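Protein tudor (Drosophila melanogaster, PDB 4Q5W) probably acts in the Piwi-interacting RNA pathway that silences transposons, this chain being an extended Tudor domain of the kind that recognises methylated arginines of Aubergine. Local coordinates at residues D25-M28 against D29-E33; K147-S150 against P151-R155. All coordinates share one frame; numbering follows the deposited sequence. Where two conformers were deposited one is given.

Interaction 1. Residues D25-M28 against D29-E33; sequences DSLM and DIICE
Met28 reaches forward along its own helix to Ile31 and Cys32, one turn on. Its CB is held 3.2 Å from Asp29 N by the bonding alone, and CG rises away from the backbone, anti to Met28 N (chi1 -170°). A bend at chi2 (68°) and another at the sulfur turn the chain back, so that SD delivers CE over the following turn, where the packing begins. There the methyl lies 4.0 Å from Ile31 CB, the two side chains crossing at a slant; in one of the two modelled positions of Cys32, CE is also 3.7 Å from Cys32 SG. Outside the helix, Met28 packs on Asp83, Tyr84 and Val106, and Tyr84 touches Cys32 as well.

A second i to i+4 pair lies beside it: Leu27 CG meets Ile31 CD1 at 4.1 Å. Beneath these contacts runs the regular alpha-helical ladder. Asp29 N binds Asp25 O at 3.0 Å, the Ser26-Ile30 and Leu27-Ile31 bonds follow, and Met28-Cys32 is the last of the four.

The chemistry divides the helix: Met28 and Ile31 are buried, the thioether facing Tyr84 and Val106, with Cys32 at the border, while Asp25 and Asp29 put carboxylates near the helix start, where the helix dipole would probably favour negative charge.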
loop_
_atom_site.group_PDB
_atom_site.type_symbol
_atom_site.label_atom_id
_atom_site.label_comp_id
_atom_site.label_asym_id
_atom_site.label_seq_id
_atom_site.Cartn_x
_atom_site.Cartn_y
_atom_site.Cartn_z
ATOM N N ASP A 25 2.835 5.219 13.480
ATOM C CA ASP A 25 2.937 3.804 13.856
ATOM C C ASP A 25 2.039 3.418 15.037
ATOM O O ASP A 25 1.393 2.367 15.012
ATOM C CB ASP A 25 4.379 3.419 14.181
ATOM C CG ASP A 25 5.259 3.384 12.959
ATOM O OD1 ASP A 25 4.723 3.342 11.829
ATOM O OD2 ASP A 25 6.495 3.381 13.140
ATOM N N SER A 26 1.998 4.260 16.063
ATOM C CA SER A 26 1.185 3.972 17.241
ATOM C C SER A 26 -0.287 4.074 16.905
ATOM O O SER A 26 -1.091 3.308 17.426
ATOM C CB SER A 26 1.506 4.911 18.408
ATOM O OG SER A 26 2.789 4.640 18.942
ATOM N N LEU A 27 -0.636 5.032 16.045
ATOM C CA LEU A 27 -2.018 5.169 15.595
ATOM C C LEU A 27 -2.469 3.932 14.826
ATOM O O LEU A 27 -3.587 3.460 15.013
ATOM C CB LEU A 27 -2.198 6.417 14.724
ATOM C CG LEU A 27 -3.556 6.545 14.022
ATOM C CD1 LEU A 27 -4.694 6.627 15.039
ATOM C CD2 LEU A 27 -3.584 7.740 13.075
ATOM N N MET A 28 -1.614 3.419 13.944
ATOM C CA MET A 28 -1.938 2.203 13.200
ATOM C C MET A 28 -2.131 1.026 14.170
ATOM O O MET A 28 -3.050 0.221 14.020
ATOM C CB MET A 28 -0.835 1.879 12.179
ATOM C CG MET A 28 -1.186 0.773 11.190
ATOM S SD MET A 28 -2.492 1.243 10.039
ATOM C CE MET A 28 -3.909 0.337 10.682
ATOM N N ASP A 29 -1.256 0.931 15.162
ATOM C CA ASP A 29 -1.356 -0.141 16.146
ATOM C C ASP A 29 -2.677 -0.089 16.902
ATOM O O ASP A 29 -3.283 -1.128 17.146
ATOM C CB ASP A 29 -0.201 -0.096 17.141
ATOM C CG ASP A 29 1.109 -0.570 16.540
ATOM O OD1 ASP A 29 1.114 -1.026 15.376
ATOM O OD2 ASP A 29 2.133 -0.491 17.244
ATOM N N ILE A 30 -3.110 1.115 17.278
ATOM C CA ILE A 30 -4.367 1.279 18.016
ATOM C C ILE A 30 -5.566 0.910 17.150
ATOM O O ILE A 30 -6.522 0.297 17.628
ATOM C CB ILE A 30 -4.523 2.724 18.556
ATOM C CG1 ILE A 30 -3.502 2.985 19.668
ATOM C CG2 ILE A 30 -5.907 2.949 19.098
ATOM C CD1 ILE A 30 -3.241 4.459 19.936
ATOM N N ILE A 31 -5.520 1.278 15.872
ATOM C CA ILE A 31 -6.603 0.927 14.950
ATOM C C ILE A 31 -6.744 -0.588 14.857
ATOM O O ILE A 31 -7.843 -1.127 15.021
ATOM C CB ILE A 31 -6.399 1.546 13.549
ATOM C CG1 ILE A 31 -6.444 3.075 13.632
ATOM C CG2 ILE A 31 -7.432 1.018 12.560
ATOM C CD1 ILE A 31 -6.104 3.785 12.313
ATOM N N CYS A 32 -5.620 -1.266 14.629
ATOM C CA CYS A 32 -5.592 -2.728 14.543
ATOM C C CYS A 32 -6.078 -3.388 15.825
ATOM O O CYS A 32 -6.861 -4.332 15.788
ATOM C CB CYS A 32 -4.178 -3.227 14.241
ATOM S SG CYS A 32 -3.576 -2.842 12.586
ATOM N N GLU A 33 -5.592 -2.900 16.961
ATOM C CA GLU A 33 -5.980 -3.475 18.247
ATOM C C GLU A 33 -7.479 -3.325 18.470
ATOM O O GLU A 33 -8.155 -4.261 18.891
ATOM C CB GLU A 33 -5.209 -2.833 19.403
ATOM C CG GLU A 33 -5.885 -3.020 20.745
ATOM C CD GLU A 33 -4.929 -3.407 21.848
ATOM O OE1 GLU A 33 -4.200 -2.520 22.345
ATOM O OE2 GLU A 33 -4.910 -4.601 22.220
#

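Interaction 2. Residues K147-S150 against P151-R155; sequences KSAS and PPVVR
Ala149 and Pro152 come together, their CA atoms 4.5 Å apart, because the peptide between Ser150 and Pro151 is cis. The cis bond brings Ser150 CA to within 2.9 Å of Pro151 CA and puts Pro151 CD on the side of Ser150 O. With an extended Ser150 (phi -134°) and Pro151 in the polyproline region (psi 161°), Ala149 to Pro152 form a type VIb turn, reversing the chain just ahead of strand 153-158.

The polar contacts inside the turn are dipolar, since Pro152 N has no hydrogen to give. Ala149 O instead sits above the face of the Pro151 carbonyl, 3.2 Å from Pro151 C and nearly at right angles to that C=O bond. It also lies 3.7 Å from Pro152 CG, a ring carbon that faces Lys147 O too.

Apolar contact is slighter. Ala149 CB touches Val153 CG2 at 4.1 Å, a methyl brought there by a first torsion that sets it anti to the valine's carbonyl carbon while CG1 lies anti to the nitrogen (chi1 -179°).

The surrounding sheet takes up the other faces: the ring of Pro151 rests on Ile109 and that of Pro152 on Phe144, while the backbones of Pro152 and Val154 bond to Ser111. With an alanine in place of Pro151, the preceding peptide would probably turn trans, opening the reversal and leaving Ile109 without its ring.

With no hydrogen bond across it, the turn owes its shape to the cis proline, the rigidity of two successive rings and the stacked carbonyl dipoles.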
loop_
_atom_site.group_PDB
_atom_site.type_symbol
_atom_site.label_atom_id
_atom_site.label_comp_id
_atom_site.label_asym_id
_atom_site.label_seq_id
_atom_site.Cartn_x
_atom_site.Cartn_y
_atom_site.Cartn_z
ATOM N N LYS A 147 7.023 18.147 -3.263
ATOM C CA LYS A 147 5.882 18.004 -2.366
ATOM C C LYS A 147 4.560 18.458 -2.985
ATOM O O LYS A 147 3.493 17.980 -2.598
ATOM C CB LYS A 147 6.132 18.755 -1.057
ATOM C CG LYS A 147 7.232 18.154 -0.203
ATOM C CD LYS A 147 7.358 18.877 1.131
ATOM C CE LYS A 147 8.479 18.282 1.972
ATOM N NZ LYS A 147 8.568 18.911 3.319
ATOM N N SER A 148 4.629 19.372 -3.947
ATOM C CA SER A 148 3.416 19.946 -4.530
ATOM C C SER A 148 2.792 19.051 -5.596
ATOM O O SER A 148 1.665 19.290 -6.033
ATOM C CB SER A 148 3.699 21.330 -5.116
ATOM O OG SER A 148 4.464 21.239 -6.307
ATOM N N ALA A 149 3.530 18.029 -6.017
ATOM C CA ALA A 149 3.019 17.072 -6.991
ATOM C C ALA A 149 1.990 16.138 -6.369
ATOM O O ALA A 149 1.923 15.990 -5.145
ATOM C CB ALA A 149 4.160 16.274 -7.599
ATOM N N SER A 150 1.189 15.505 -7.220
ATOM C CA SER A 150 0.169 14.578 -6.762
ATOM C C SER A 150 0.193 13.289 -7.590
ATOM O O SER A 150 -0.285 13.266 -8.728
ATOM C CB SER A 150 -1.213 15.219 -6.826
ATOM O OG SER A 150 -2.192 14.342 -6.297
ATOM N N PRO A 151 0.750 12.207 -7.021
ATOM C CA PRO A 151 1.335 12.125 -5.676
ATOM C C PRO A 151 2.656 12.886 -5.590
ATOM O O PRO A 151 3.262 13.164 -6.627
ATOM C CB PRO A 151 1.594 10.620 -5.499
ATOM C CG PRO A 151 0.765 9.942 -6.567
ATOM C CD PRO A 151 0.772 10.904 -7.705
ATOM N N PRO A 152 3.088 13.233 -4.367
ATOM C CA PRO A 152 4.381 13.891 -4.187
ATOM C C PRO A 152 5.494 12.965 -4.647
ATOM O O PRO A 152 5.388 11.757 -4.456
ATOM C CB PRO A 152 4.463 14.088 -2.668
ATOM C CG PRO A 152 3.076 13.998 -2.186
ATOM C CD PRO A 152 2.368 13.066 -3.092
ATOM N N VAL A 153 6.528 13.523 -5.266
ATOM C CA VAL A 153 7.648 12.728 -5.743
ATOM C C VAL A 153 8.729 12.625 -4.671
ATOM O O VAL A 153 9.092 13.630 -4.060
ATOM C CB VAL A 153 8.238 13.322 -7.025
ATOM C CG1 VAL A 153 9.386 12.468 -7.523
ATOM C CG2 VAL A 153 7.151 13.443 -8.091
ATOM N N VAL A 154 9.238 11.412 -4.452
ATOM C CA VAL A 154 10.186 11.158 -3.371
ATOM C C VAL A 154 11.361 10.310 -3.826
ATOM O O VAL A 154 11.294 9.639 -4.865
ATOM C CB VAL A 154 9.520 10.379 -2.228
ATOM C CG1 VAL A 154 8.394 11.198 -1.593
ATOM C CG2 VAL A 154 9.016 9.050 -2.740
ATOM N N ARG A 155 12.436 10.354 -3.041
ATOM C CA ARG A 155 13.559 9.437 -3.186
ATOM C C ARG A 155 13.537 8.467 -2.024
ATOM O O ARG A 155 13.438 8.889 -0.874
ATOM C CB ARG A 155 14.887 10.179 -3.156
ATOM C CG ARG A 155 15.208 10.945 -4.409
ATOM C CD ARG A 155 16.633 11.448 -4.344
ATOM N NE ARG A 155 16.798 12.614 -5.196
ATOM C CZ ARG A 155 16.566 13.854 -4.785
ATOM N NH1 ARG A 155 16.174 14.074 -3.539
ATOM N NH2 ARG A 155 16.730 14.873 -5.617
#

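Along the chain, interaction 1 comes first and interaction 2 far later, their centres 26 Å apart and their nearest atoms about 16 Å apart, so they do not touch. Helix 25-37 follows strand 16-21 and leads to the four-stranded antiparallel sheet, 52-56 to 87-90. The turn at 149-152, in the loop between strands 139-144 and 153-158, belongs to the mixed five-stranded sheet that also holds 5-11, 16-21 and 108-112. That sheet is thus assembled from both ends of the chain, as in the staphylococcal-nuclease-like half of extended Tudor domains, with interaction 1 on the helix joining the two parts and interaction 2 in the loop between two paired strands of that sheet.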